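Local coordinates for phytoene synthase (Enterococcus hirae, PDB 5IYS), which probably joins two farnesyl diphosphate molecules head to head into a thirty-carbon carotenoid precursor, with the help of magnesium, at residues 133-138 with 164-169; 49-54 with 108-113; 119-124 with 188-193; 181-186 with 195-200. All blocks are in the same frame, centred on the assembly; numbering follows the deposited sequence.

In the fold
From the N terminus, interaction 2 comes first: it closes a long loop by bringing helix 39-60 beside helix 104-116. The loop that follows opens interaction 3, and before that contact closes, helices 125-143 and 155-172 meet in interaction 1, so 133-138 with 164-169 lies within the span of interaction 3. Interaction 4 opens at 181-186, also within that span, but closes at 195-200 only after 188-193 has completed interaction 3; the two therefore cross, and they touch each other. Interactions 1 and 2 also touch and share both farnesyl thiodiphosphates at the core of the helical bundle, whereas interactions 3 and 4 tie together the peripheral loops around helix 187-193.

Interaction 1 of 4, residues 133-138 with 164-169; sequences YYVAGS and AMQLTN. With MG (magnesium ion), chain D; FPS (S-[(2E,6E)-3,7,11-trimethyldodeca-2,6,10-trienyl] trihydrogen thiodiphosphate), chain H; FPS (S-[(2E,6E)-3,7,11-trimethyldodeca-2,6,10-trienyl] trihydrogen thiodiphosphate), chain G.
Q166 lies against A136 and V135 where helices 155-172 and 125-143 meet inside the all-helical isoprenoid synthase fold, and the contact illustrates how a small residue lets a ligand-lining helix come close. The A136 methyl meets the Q166 chain at its base, CB to CB at 3.5 Å. From there CG runs anti to the backbone N (chi1 179°), and a bend at chi2 turns the amide toward V135, whose CG2 is 3.6 Å from Q166 NE2. That amide nitrogen is buried without a hydrogen-bonding partner in the model; it lies among carbon atoms, including C4 of one farnesyl thiodiphosphate. V135 and A136 sit in a wider pi-type turn, marked by the bond from S138 N to Y133 O (2.8 Å). The V135 carbonyl oxygen faces the ligand that also meets Q166, and A136 and M165 border the second one, so the contact forms part of the wall of both sites. One turn beyond Q166, N169 reaches the metal centre. A magnesium-bound water makes a weak 3.4 Å bond to Q166 OE1, and the magnesium itself is held by N169 OD1 at 2.1 Å.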
# COMPACT_ATOMS: atom_id res chain seq x y z
N TYR A 133 3.26 -8.48 -4.25
CA TYR A 133 4.62 -8.02 -3.92
C TYR A 133 4.93 -6.81 -4.79
O TYR A 133 5.42 -5.77 -4.32
CB TYR A 133 5.72 -9.09 -4.12
CG TYR A 133 7.08 -8.42 -4.12
CD1 TYR A 133 7.52 -7.75 -2.98
CD2 TYR A 133 7.74 -8.15 -5.32
CE1 TYR A 133 8.65 -6.91 -3.01
CE2 TYR A 133 8.90 -7.37 -5.35
CZ TYR A 133 9.33 -6.74 -4.19
OH TYR A 133 10.41 -5.87 -4.17
N TYR A 134 4.79 -6.98 -6.10
CA TYR A 134 5.26 -5.93 -7.00
C TYR A 134 4.59 -4.59 -6.73
O TYR A 134 5.25 -3.54 -6.80
CB TYR A 134 5.10 -6.33 -8.46
CG TYR A 134 6.24 -7.24 -8.88
CD1 TYR A 134 7.47 -6.72 -9.28
CD2 TYR A 134 6.12 -8.61 -8.75
CE1 TYR A 134 8.55 -7.57 -9.60
CE2 TYR A 134 7.18 -9.47 -9.07
CZ TYR A 134 8.38 -8.93 -9.52
OH TYR A 134 9.43 -9.78 -9.83
N VAL A 135 3.30 -4.59 -6.41
CA VAL A 135 2.65 -3.29 -6.22
C VAL A 135 2.47 -2.88 -4.77
O VAL A 135 1.91 -1.81 -4.51
CB VAL A 135 1.28 -3.21 -6.91
CG1 VAL A 135 1.41 -3.44 -8.41
CG2 VAL A 135 0.27 -4.16 -6.24
N ALA A 136 2.77 -3.74 -3.81
CA ALA A 136 2.44 -3.38 -2.45
C ALA A 136 3.52 -3.79 -1.47
O ALA A 136 3.99 -2.99 -0.66
CB ALA A 136 1.04 -3.92 -2.05
N GLY A 137 3.98 -5.04 -1.59
CA GLY A 137 5.14 -5.47 -0.80
C GLY A 137 6.39 -4.65 -1.10
O GLY A 137 7.18 -4.32 -0.20
N SER A 138 6.50 -4.18 -2.35
CA SER A 138 7.62 -3.33 -2.71
C SER A 138 7.63 -2.02 -1.92
O SER A 138 8.71 -1.47 -1.61
CB SER A 138 7.62 -3.03 -4.23
OG SER A 138 6.38 -2.44 -4.60
N ALA A 164 -0.79 -7.97 2.95
CA ALA A 164 -2.05 -7.91 3.70
C ALA A 164 -2.86 -6.69 3.24
O ALA A 164 -4.10 -6.73 3.17
CB ALA A 164 -1.76 -7.83 5.23
N MET A 165 -2.19 -5.55 3.14
CA MET A 165 -2.89 -4.33 2.73
C MET A 165 -3.46 -4.40 1.31
O MET A 165 -4.56 -3.90 1.03
CB MET A 165 -1.94 -3.14 2.88
CG MET A 165 -1.80 -2.66 4.33
SD MET A 165 -0.56 -1.32 4.43
CE MET A 165 -0.69 -0.98 6.18
N GLN A 166 -2.69 -4.97 0.39
CA GLN A 166 -3.13 -5.06 -1.00
C GLN A 166 -4.35 -6.00 -1.06
O GLN A 166 -5.29 -5.72 -1.79
CB GLN A 166 -2.01 -5.58 -1.90
CG GLN A 166 -2.38 -5.74 -3.36
CD GLN A 166 -2.94 -4.46 -3.96
OE1 GLN A 166 -4.06 -4.44 -4.46
NE2 GLN A 166 -2.23 -3.36 -3.75
N LEU A 167 -4.31 -7.13 -0.34
CA LEU A 167 -5.47 -8.03 -0.26
C LEU A 167 -6.70 -7.32 0.30
O LEU A 167 -7.83 -7.55 -0.14
CB LEU A 167 -5.16 -9.22 0.65
CG LEU A 167 -4.24 -10.30 0.08
CD1 LEU A 167 -4.12 -11.47 1.04
CD2 LEU A 167 -4.76 -10.76 -1.28
N THR A 168 -6.49 -6.51 1.33
CA THR A 168 -7.57 -5.70 1.90
C THR A 168 -8.14 -4.75 0.84
O THR A 168 -9.37 -4.61 0.69
CB THR A 168 -7.03 -4.88 3.09
OG1 THR A 168 -6.47 -5.77 4.08
CG2 THR A 168 -8.14 -4.03 3.72
N ASN A 169 -7.27 -4.09 0.09
CA ASN A 169 -7.71 -3.20 -0.99
C ASN A 169 -8.56 -3.92 -2.04
O ASN A 169 -9.62 -3.43 -2.49
CB ASN A 169 -6.49 -2.50 -1.60
CG ASN A 169 -6.88 -1.47 -2.65
OD1 ASN A 169 -7.24 -1.84 -3.76
ND2 ASN A 169 -6.78 -0.18 -2.32
MG MG D . -7.55 -1.77 -5.87
C1 FPS H . -3.35 1.46 -4.25
S1 FPS H . -4.07 -0.10 -4.67
C2 FPS H . -2.10 1.66 -5.06
C3 FPS H . -0.95 0.98 -4.89
C4 FPS H . -0.79 -0.16 -3.93
C5 FPS H . 0.22 1.36 -5.77
C6 FPS H . 0.85 2.68 -5.33
C7 FPS H . 1.07 2.70 -3.82
C8 FPS H . 0.71 3.76 -3.08
C10 FPS H . 0.92 3.64 -1.58
C9 FPS H . 0.04 4.96 -3.69
C11 FPS H . 2.26 4.18 -1.13
C12 FPS H . 2.06 4.36 0.37
C13 FPS H . 3.02 4.78 1.22
C14 FPS H . 4.40 5.14 0.78
C15 FPS H . 2.68 4.89 2.67
PA FPS H . -5.37 0.51 -6.11
O1A FPS H . -4.61 1.13 -7.23
O2A FPS H . -6.17 -0.77 -6.66
O3A FPS H . -6.52 1.39 -5.38
PB FPS H . -6.79 2.96 -5.49
O1B FPS H . -8.15 3.08 -6.12
O2B FPS H . -5.78 3.70 -6.33
O3B FPS H . -6.75 3.49 -4.07
C1 FPS G . -3.24 1.89 -0.52
S1 FPS G . -2.66 3.41 -1.18
C2 FPS G . -1.95 1.17 -0.19
C3 FPS G . -1.78 -0.16 -0.31
C4 FPS G . -2.90 -1.05 -0.76
C5 FPS G . -0.45 -0.81 0.04
C6 FPS G . 0.64 0.15 0.51
C7 FPS G . 1.73 -0.65 1.18
C8 FPS G . 2.41 -0.19 2.25
C10 FPS G . 3.56 -1.03 2.76
C9 FPS G . 2.11 1.14 2.91
C11 FPS G . 3.34 -1.34 4.24
C12 FPS G . 4.56 -2.02 4.83
C13 FPS G . 5.57 -1.38 5.47
C14 FPS G . 6.71 -2.18 6.05
C15 FPS G . 5.58 0.11 5.66
PA FPS G . -4.12 4.87 -1.11
O1A FPS G . -3.53 6.21 -1.04
O2A FPS G . -4.76 4.73 -2.60
O3A FPS G . -5.32 4.61 -0.10
PB FPS G . -6.55 3.72 -0.67
O1B FPS G . -7.65 4.61 -1.20
O2B FPS G . -6.92 2.85 0.51
O3B FPS G . -6.17 2.81 -1.82
O HOH W 1 -6.48 -3.25 -6.61
O HOH W 2 -8.73 -3.11 -5.60
O HOH W 3 -8.49 -0.54 -5.24

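Interaction 2 of 4, residues 49-54 with 108-113; sequences YAFCRR and DMLTGQ. With FPS (S-[(2E,6E)-3,7,11-trimethyldodeca-2,6,10-trienyl] trihydrogen thiodiphosphate), chain H; FPS (S-[(2E,6E)-3,7,11-trimethyldodeca-2,6,10-trienyl] trihydrogen thiodiphosphate), chain G.
F51 and C52 face M109 and L110 across two neighbouring helices of the isoprenoid synthase bundle, an example of nearly parallel packing (20° between the segments) that is close on one side and shared with the bound ligand on the other. With axes 10.7 Å apart, large side chains must bridge the distance. On the protein side the F51 ring does so: its CZ lies 3.8 Å from L110 CD2, while its CE1 passes M109 CG at 4.1 Å, the F51 and M109 side chains running past each other in opposite directions. F106 meets the same ring edge-to-face, and helix 87-98 adds V88 and L92, which makes this side a compact apolar core.

Toward the pocket the direct contact thins to a single pair, C52 SG and M109 CE at 4.0 Å. Here a farnesyl chain, that of the chain H ligand, takes over the packing: M109, bent at chi2 and chi3, presents CE to its C6, and C52 CB lies against its C7. Q113 NE2 makes a weak bond to M109 SD, which may steady this bend. Farther along, Y49 and R53 line the pocket without touching the other helix. R53 NE lies in line with Y49 OH (3.2 Å, 167°), within the guanidinium plane, and D57 pairs with R53 NH1. The same NH1 donates to diphosphate oxygen O2B of the chain H farnesyl thiodiphosphate at 3.2 Å.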
# COMPACT_ATOMS: atom_id res chain seq x y z
N TYR A 49 5.50 8.12 -0.96
CA TYR A 49 4.08 8.08 -1.33
C TYR A 49 3.83 8.76 -2.68
O TYR A 49 3.14 8.21 -3.55
CB TYR A 49 3.23 8.79 -0.27
CG TYR A 49 1.75 8.70 -0.59
CD1 TYR A 49 1.14 9.62 -1.45
CD2 TYR A 49 1.02 7.57 -0.22
CE1 TYR A 49 -0.18 9.43 -1.87
CE2 TYR A 49 -0.29 7.39 -0.61
CZ TYR A 49 -0.88 8.32 -1.44
OH TYR A 49 -2.18 8.14 -1.87
N ALA A 50 4.39 9.95 -2.83
CA ALA A 50 4.28 10.71 -4.08
C ALA A 50 4.76 9.92 -5.30
O ALA A 50 4.18 10.02 -6.39
CB ALA A 50 5.06 12.03 -3.97
N PHE A 51 5.92 9.30 -5.20
CA PHE A 51 6.43 8.48 -6.29
C PHE A 51 5.43 7.36 -6.61
O PHE A 51 5.03 7.19 -7.77
CB PHE A 51 7.80 7.90 -5.96
CG PHE A 51 8.22 6.79 -6.89
CD1 PHE A 51 7.79 5.49 -6.66
CD2 PHE A 51 9.00 7.06 -8.02
CE1 PHE A 51 8.18 4.44 -7.51
CE2 PHE A 51 9.40 6.02 -8.88
CZ PHE A 51 8.95 4.72 -8.64
N CYS A 52 4.96 6.67 -5.57
CA CYS A 52 4.00 5.57 -5.79
C CYS A 52 2.69 6.05 -6.43
O CYS A 52 2.10 5.39 -7.31
CB CYS A 52 3.70 4.87 -4.47
SG CYS A 52 5.13 3.97 -3.79
N ARG A 53 2.12 7.08 -5.82
CA ARG A 53 0.84 7.64 -6.30
C ARG A 53 0.94 8.06 -7.76
O ARG A 53 0.03 7.80 -8.55
CB ARG A 53 0.43 8.83 -5.41
CG ARG A 53 -0.96 9.44 -5.61
CD ARG A 53 -2.08 8.49 -6.05
NE ARG A 53 -2.59 7.64 -4.98
CZ ARG A 53 -3.39 6.59 -5.17
NH1 ARG A 53 -3.76 6.22 -6.39
NH2 ARG A 53 -3.83 5.91 -4.11
N ARG A 54 2.08 8.63 -8.14
CA ARG A 54 2.26 9.07 -9.53
C ARG A 54 2.30 7.89 -10.50
O ARG A 54 1.57 7.87 -11.50
CB ARG A 54 3.50 9.96 -9.71
CG ARG A 54 3.83 10.21 -11.18
CD ARG A 54 5.12 11.02 -11.38
NE ARG A 54 5.04 12.34 -10.76
CZ ARG A 54 6.07 13.18 -10.66
NH1 ARG A 54 7.24 12.89 -11.23
NH2 ARG A 54 5.89 14.33 -10.04
N ASP A 108 10.63 -2.43 -9.05
CA ASP A 108 9.56 -3.42 -8.88
C ASP A 108 8.15 -2.81 -8.96
O ASP A 108 7.25 -3.41 -9.53
CB ASP A 108 9.74 -4.23 -7.58
CG ASP A 108 10.95 -5.16 -7.62
OD1 ASP A 108 11.43 -5.44 -8.75
OD2 ASP A 108 11.40 -5.67 -6.55
N MET A 109 7.90 -1.71 -8.25
CA MET A 109 6.65 -0.98 -8.38
C MET A 109 6.30 -0.63 -9.84
O MET A 109 5.17 -0.85 -10.27
CB MET A 109 6.70 0.30 -7.51
CG MET A 109 5.52 1.29 -7.65
SD MET A 109 3.93 0.52 -7.27
CE MET A 109 3.84 0.61 -5.47
N LEU A 110 7.24 -0.09 -10.60
CA LEU A 110 6.91 0.30 -11.98
C LEU A 110 6.58 -0.97 -12.78
O LEU A 110 5.75 -0.94 -13.67
CB LEU A 110 8.08 1.04 -12.62
CG LEU A 110 8.44 2.30 -11.83
CD1 LEU A 110 9.39 3.18 -12.65
CD2 LEU A 110 7.17 3.07 -11.50
N THR A 111 7.25 -2.08 -12.48
CA THR A 111 7.04 -3.32 -13.24
C THR A 111 5.65 -3.86 -12.93
O THR A 111 4.95 -4.35 -13.83
CB THR A 111 8.06 -4.39 -12.77
OG1 THR A 111 9.37 -3.96 -13.14
CG2 THR A 111 7.75 -5.75 -13.38
N GLY A 112 5.23 -3.72 -11.67
CA GLY A 112 3.90 -4.14 -11.30
C GLY A 112 2.85 -3.25 -11.94
O GLY A 112 1.83 -3.73 -12.46
N GLN A 113 3.06 -1.94 -11.89
CA GLN A 113 2.11 -1.04 -12.55
C GLN A 113 1.96 -1.37 -14.03
O GLN A 113 0.87 -1.23 -14.58
CB GLN A 113 2.51 0.42 -12.38
CG GLN A 113 2.45 0.90 -10.95
CD GLN A 113 1.03 0.87 -10.41
OE1 GLN A 113 0.08 1.06 -11.15
NE2 GLN A 113 0.89 0.48 -9.16
C1 FPS H . -3.35 1.46 -4.25
S1 FPS H . -4.07 -0.10 -4.67
C2 FPS H . -2.10 1.66 -5.06
C3 FPS H . -0.95 0.98 -4.89
C4 FPS H . -0.79 -0.16 -3.93
C5 FPS H . 0.22 1.36 -5.77
C6 FPS H . 0.85 2.68 -5.33
C7 FPS H . 1.07 2.70 -3.82
C8 FPS H . 0.71 3.76 -3.08
C10 FPS H . 0.92 3.64 -1.58
C9 FPS H . 0.04 4.96 -3.69
C11 FPS H . 2.26 4.18 -1.13
C12 FPS H . 2.06 4.36 0.37
C13 FPS H . 3.02 4.78 1.22
C14 FPS H . 4.40 5.14 0.78
C15 FPS H . 2.68 4.89 2.67
PA FPS H . -5.37 0.51 -6.11
O1A FPS H . -4.61 1.13 -7.23
O2A FPS H . -6.17 -0.77 -6.66
O3A FPS H . -6.52 1.39 -5.38
PB FPS H . -6.79 2.96 -5.49
O1B FPS H . -8.15 3.08 -6.12
O2B FPS H . -5.78 3.70 -6.33
O3B FPS H . -6.75 3.49 -4.07
C1 FPS G . -3.24 1.89 -0.52
S1 FPS G . -2.66 3.41 -1.18
C2 FPS G . -1.95 1.17 -0.19
C3 FPS G . -1.78 -0.16 -0.31
C4 FPS G . -2.90 -1.05 -0.76
C5 FPS G . -0.45 -0.81 0.04
C6 FPS G . 0.64 0.15 0.51
C7 FPS G . 1.73 -0.65 1.18
C8 FPS G . 2.41 -0.19 2.25
C10 FPS G . 3.56 -1.03 2.76
C9 FPS G . 2.11 1.14 2.91
C11 FPS G . 3.34 -1.34 4.24
C12 FPS G . 4.56 -2.02 4.83
C13 FPS G . 5.57 -1.38 5.47
C14 FPS G . 6.71 -2.18 6.05
C15 FPS G . 5.58 0.11 5.66
PA FPS G . -4.12 4.87 -1.11
O1A FPS G . -3.53 6.21 -1.04
O2A FPS G . -4.76 4.73 -2.60
O3A FPS G . -5.32 4.61 -0.10
PB FPS G . -6.55 3.72 -0.67
O1B FPS G . -7.65 4.61 -1.20
O2B FPS G . -6.92 2.85 0.51
O3B FPS G . -6.17 2.81 -1.82

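Interaction 3 of 4, residues 119-124 with 188-193; sequences FKQPET and EDMTRF
A first torsion of -175° sets Q121 CG opposite its backbone N, and the extended chain beyond it carries the amide to M190, whose own chain is bent at chi2 and chi3. Q121 NE2 ends 3.8 Å from M190 SD as the two chains cross. This is packing alone: the amide nitrogen donates a hydrogen bond to the L185 carbonyl. The polar link between the segments lies nearby, where E188 N donates to E123 O (3.1 Å, 148°), meeting the carbonyl almost end on. E188 is in the first turn of helix 187-193, whose opening amides have no preceding turn to bond to, so the loop before helix 125-143 supplies an acceptor. E188 has an unusual chi1 of 136°, which lays its chain beside T124, OE1 being 4.1 Å from T124 CB and weakly hydrogen-bonded to R125 N. T124 is the N-cap of helix 125-143, and its OG1 also bonds D127. The carboxylate of E123 points away and pairs with K187. On this partly exposed surface, then, two helix starts are set side by side; the E188 N to E123 O bond, together with backbone bonding between P122 and K187, probably helps to set their relative position.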
# COMPACT_ATOMS: atom_id res chain seq x y z
N PHE A 119 -4.24 -5.82 -18.12
CA PHE A 119 -4.71 -6.58 -16.96
C PHE A 119 -5.06 -8.03 -17.28
O PHE A 119 -5.79 -8.27 -18.24
CB PHE A 119 -5.90 -5.89 -16.29
CG PHE A 119 -6.27 -6.54 -14.99
CD1 PHE A 119 -5.46 -6.38 -13.88
CD2 PHE A 119 -7.28 -7.48 -14.94
CE1 PHE A 119 -5.73 -7.05 -12.70
CE2 PHE A 119 -7.53 -8.17 -13.78
CZ PHE A 119 -6.72 -7.99 -12.68
N LYS A 120 -4.55 -8.98 -16.50
CA LYS A 120 -5.02 -10.36 -16.52
C LYS A 120 -5.39 -10.79 -15.11
O LYS A 120 -4.65 -10.53 -14.17
CB LYS A 120 -3.93 -11.31 -17.02
CG LYS A 120 -3.22 -10.89 -18.29
CD LYS A 120 -4.06 -11.19 -19.51
CE LYS A 120 -3.35 -10.73 -20.77
NZ LYS A 120 -4.24 -10.91 -21.95
N GLN A 121 -6.54 -11.44 -14.96
CA GLN A 121 -6.93 -12.07 -13.71
C GLN A 121 -5.92 -13.13 -13.28
O GLN A 121 -5.59 -14.03 -14.06
CB GLN A 121 -8.29 -12.76 -13.86
CG GLN A 121 -8.81 -13.35 -12.56
CD GLN A 121 -10.11 -14.11 -12.73
OE1 GLN A 121 -10.62 -14.23 -13.85
NE2 GLN A 121 -10.60 -14.68 -11.64
N PRO A 122 -5.47 -13.08 -12.01
CA PRO A 122 -4.58 -14.13 -11.52
C PRO A 122 -5.23 -15.50 -11.66
O PRO A 122 -6.38 -15.64 -11.26
CB PRO A 122 -4.46 -13.80 -10.03
CG PRO A 122 -5.67 -13.04 -9.72
CD PRO A 122 -5.88 -12.17 -10.93
N GLU A 123 -4.48 -16.51 -12.07
CA GLU A 123 -5.03 -17.86 -12.11
C GLU A 123 -4.97 -18.52 -10.75
O GLU A 123 -5.93 -19.17 -10.31
CB GLU A 123 -4.34 -18.70 -13.21
CG GLU A 123 -3.86 -17.86 -14.39
CD GLU A 123 -4.21 -18.43 -15.76
OE1 GLU A 123 -3.29 -18.62 -16.58
OE2 GLU A 123 -5.41 -18.65 -16.04
N THR A 124 -3.90 -18.26 -10.00
CA THR A 124 -3.74 -18.91 -8.70
C THR A 124 -3.50 -17.88 -7.58
O THR A 124 -3.18 -16.73 -7.87
CB THR A 124 -2.54 -19.88 -8.74
OG1 THR A 124 -1.37 -19.12 -9.04
CG2 THR A 124 -2.72 -20.92 -9.86
N GLU A 188 -8.79 -19.87 -9.41
CA GLU A 188 -8.85 -21.05 -8.57
C GLU A 188 -9.80 -20.90 -7.38
O GLU A 188 -10.61 -21.80 -7.12
CB GLU A 188 -7.44 -21.47 -8.19
CG GLU A 188 -7.22 -21.85 -6.74
CD GLU A 188 -5.75 -22.12 -6.49
OE1 GLU A 188 -5.07 -21.26 -5.88
OE2 GLU A 188 -5.25 -23.15 -7.01
N ASP A 189 -9.80 -19.72 -6.76
CA ASP A 189 -10.75 -19.43 -5.70
C ASP A 189 -12.20 -19.39 -6.19
O ASP A 189 -13.08 -19.95 -5.55
CB ASP A 189 -10.37 -18.14 -4.97
CG ASP A 189 -9.25 -18.37 -3.98
OD1 ASP A 189 -9.32 -19.40 -3.27
OD2 ASP A 189 -8.33 -17.51 -3.87
N MET A 190 -12.44 -18.71 -7.30
CA MET A 190 -13.78 -18.64 -7.88
C MET A 190 -14.35 -20.03 -8.14
O MET A 190 -15.50 -20.31 -7.80
CB MET A 190 -13.73 -17.89 -9.20
CG MET A 190 -12.87 -16.65 -9.13
SD MET A 190 -13.84 -15.24 -9.67
CE MET A 190 -14.84 -15.09 -8.19
N THR A 191 -13.50 -20.93 -8.64
CA THR A 191 -13.86 -22.33 -8.82
C THR A 191 -14.08 -23.08 -7.49
O THR A 191 -15.10 -23.74 -7.32
CB THR A 191 -12.84 -23.05 -9.72
OG1 THR A 191 -12.78 -22.40 -10.99
CG2 THR A 191 -13.21 -24.51 -9.90
N ARG A 192 -13.17 -22.91 -6.54
CA ARG A 192 -13.23 -23.61 -5.25
C ARG A 192 -14.52 -23.28 -4.49
O ARG A 192 -15.16 -24.18 -3.92
CB ARG A 192 -11.97 -23.32 -4.41
CG ARG A 192 -12.11 -23.49 -2.90
CD ARG A 192 -10.80 -23.19 -2.16
NE ARG A 192 -10.92 -23.36 -0.71
CZ ARG A 192 -10.10 -22.82 0.18
NH1 ARG A 192 -9.08 -22.07 -0.21
NH2 ARG A 192 -10.33 -23.00 1.48
N PHE A 193 -14.94 -22.02 -4.56
CA PHE A 193 -16.07 -21.56 -3.77
C PHE A 193 -17.36 -21.48 -4.59
O PHE A 193 -18.41 -21.11 -4.07
CB PHE A 193 -15.77 -20.21 -3.08
CG PHE A 193 -14.72 -20.31 -2.00
CD1 PHE A 193 -15.04 -20.80 -0.74
CD2 PHE A 193 -13.39 -20.01 -2.28
CE1 PHE A 193 -14.07 -20.95 0.25
CE2 PHE A 193 -12.42 -20.17 -1.31
CZ PHE A 193 -12.74 -20.60 -0.04

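Interaction 4 of 4, residues 181-186 with 195-200; sequences GRIYLT and VATTML
I183 and L200 meet at the periphery of the all-helical isoprenoid synthase fold, in the two loops flanking helix 187-193. The contact shows how two irregular segments can be joined by apolar tips alone.

The van der Waals group centres on L200. Its CD1 methyl sits 3.6 Å from I183 CD1 and also lies over I183 CG1, the two chains crossing at about a right angle. The other branch, L200 CD2, passes L185 CD1 at 4.1 Å, so one leucine fork serves two residues of the opposite segment. I183 chi1 is -59°, with CG1 beside the backbone N and the ethyl arm extended beyond it; this takes CD1 on to T197 CB, 4.1 Å away at the exposed margin. Helix 174-179 backs the cluster through V174 and Y178, and L209, L212 and L216 of helix 207-227 receive L185 on the buried side.

Helix ends and turns shape each segment. G181 ends the preceding helix in a Schellman motif with positive phi, and the T186 side chain, through OG1, caps the next helix at D189 N. Residues 197-200 form a 3-10 turn, in which L200 N bonds T197 O at 3.0 Å.

Polar side chains form the last group, away from L200. R182 NH2 makes a salt bridge to D60, a magnesium ligand, which makes R182 a plausible second-shell residue. Its other terminal nitrogen, R182 NH1, donates to Y184 OH at 2.7 Å (156°), with the oxygen close to the guanidinium plane.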
# COMPACT_ATOMS: atom_id res chain seq x y z
N GLY A 181 -13.44 -3.73 -15.51
CA GLY A 181 -12.83 -4.83 -16.25
C GLY A 181 -11.74 -5.61 -15.52
O GLY A 181 -11.04 -6.44 -16.12
N ARG A 182 -11.67 -5.43 -14.21
CA ARG A 182 -10.66 -6.14 -13.45
C ARG A 182 -11.23 -7.11 -12.44
O ARG A 182 -12.05 -6.74 -11.59
CB ARG A 182 -9.71 -5.16 -12.76
CG ARG A 182 -9.00 -4.20 -13.71
CD ARG A 182 -7.82 -3.59 -12.98
NE ARG A 182 -7.20 -2.53 -13.77
CZ ARG A 182 -6.18 -1.78 -13.35
NH1 ARG A 182 -5.60 -2.01 -12.17
NH2 ARG A 182 -5.72 -0.81 -14.12
N ILE A 183 -10.69 -8.33 -12.43
CA ILE A 183 -10.97 -9.28 -11.37
C ILE A 183 -9.64 -9.67 -10.76
O ILE A 183 -8.81 -10.26 -11.44
CB ILE A 183 -11.71 -10.55 -11.89
CG1 ILE A 183 -13.04 -10.15 -12.54
CG2 ILE A 183 -11.93 -11.55 -10.74
CD1 ILE A 183 -13.87 -11.34 -13.06
N TYR A 184 -9.43 -9.28 -9.50
CA TYR A 184 -8.26 -9.74 -8.75
C TYR A 184 -8.45 -11.08 -8.04
O TYR A 184 -7.49 -11.76 -7.69
CB TYR A 184 -7.83 -8.64 -7.76
CG TYR A 184 -7.29 -7.41 -8.46
CD1 TYR A 184 -5.96 -7.35 -8.87
CD2 TYR A 184 -8.13 -6.33 -8.76
CE1 TYR A 184 -5.47 -6.24 -9.51
CE2 TYR A 184 -7.64 -5.21 -9.40
CZ TYR A 184 -6.31 -5.16 -9.76
OH TYR A 184 -5.81 -4.04 -10.38
N LEU A 185 -9.68 -11.41 -7.69
CA LEU A 185 -9.95 -12.72 -7.10
C LEU A 185 -9.46 -13.81 -8.07
O LEU A 185 -9.48 -13.61 -9.28
CB LEU A 185 -11.45 -12.89 -6.85
CG LEU A 185 -12.11 -11.81 -6.00
CD1 LEU A 185 -13.62 -12.06 -5.93
CD2 LEU A 185 -11.49 -11.74 -4.60
N THR A 186 -8.91 -14.90 -7.53
CA THR A 186 -8.24 -15.86 -8.38
C THR A 186 -9.24 -16.79 -9.07
O THR A 186 -10.34 -17.05 -8.58
CB THR A 186 -7.15 -16.66 -7.64
OG1 THR A 186 -7.75 -17.62 -6.75
CG2 THR A 186 -6.23 -15.73 -6.86
N VAL A 195 -18.09 -19.40 -7.21
CA VAL A 195 -18.49 -18.04 -7.56
C VAL A 195 -18.50 -17.87 -9.07
O VAL A 195 -17.55 -18.22 -9.75
CB VAL A 195 -17.51 -16.99 -6.97
CG1 VAL A 195 -17.95 -15.58 -7.38
CG2 VAL A 195 -17.49 -17.11 -5.45
N ALA A 196 -19.57 -17.28 -9.58
CA ALA A 196 -19.66 -16.93 -10.99
C ALA A 196 -19.39 -15.45 -11.09
O ALA A 196 -19.73 -14.70 -10.17
CB ALA A 196 -21.05 -17.26 -11.54
N THR A 197 -18.78 -15.02 -12.19
CA THR A 197 -18.32 -13.64 -12.25
C THR A 197 -19.52 -12.70 -12.23
O THR A 197 -19.42 -11.53 -11.89
CB THR A 197 -17.39 -13.35 -13.45
OG1 THR A 197 -18.16 -12.88 -14.56
CG2 THR A 197 -16.58 -14.58 -13.86
N THR A 198 -20.68 -13.27 -12.53
CA THR A 198 -21.92 -12.51 -12.50
C THR A 198 -22.24 -12.01 -11.09
O THR A 198 -22.84 -10.96 -10.90
CB THR A 198 -23.07 -13.36 -13.07
OG1 THR A 198 -23.96 -12.50 -13.79
CG2 THR A 198 -23.81 -14.09 -11.95
N MET A 199 -21.80 -12.77 -10.09
CA MET A 199 -22.04 -12.39 -8.71
C MET A 199 -21.29 -11.11 -8.33
O MET A 199 -21.52 -10.54 -7.26
CB MET A 199 -21.60 -13.53 -7.78
CG MET A 199 -22.17 -14.89 -8.13
SD MET A 199 -21.76 -16.12 -6.87
CE MET A 199 -22.70 -17.52 -7.52
N LEU A 200 -20.35 -10.69 -9.18
CA LEU A 200 -19.42 -9.62 -8.85
C LEU A 200 -20.04 -8.26 -9.12
O LEU A 200 -19.46 -7.24 -8.75
CB LEU A 200 -18.11 -9.74 -9.65
CG LEU A 200 -17.26 -11.00 -9.48
CD1 LEU A 200 -15.90 -10.81 -10.16
CD2 LEU A 200 -17.11 -11.36 -8.00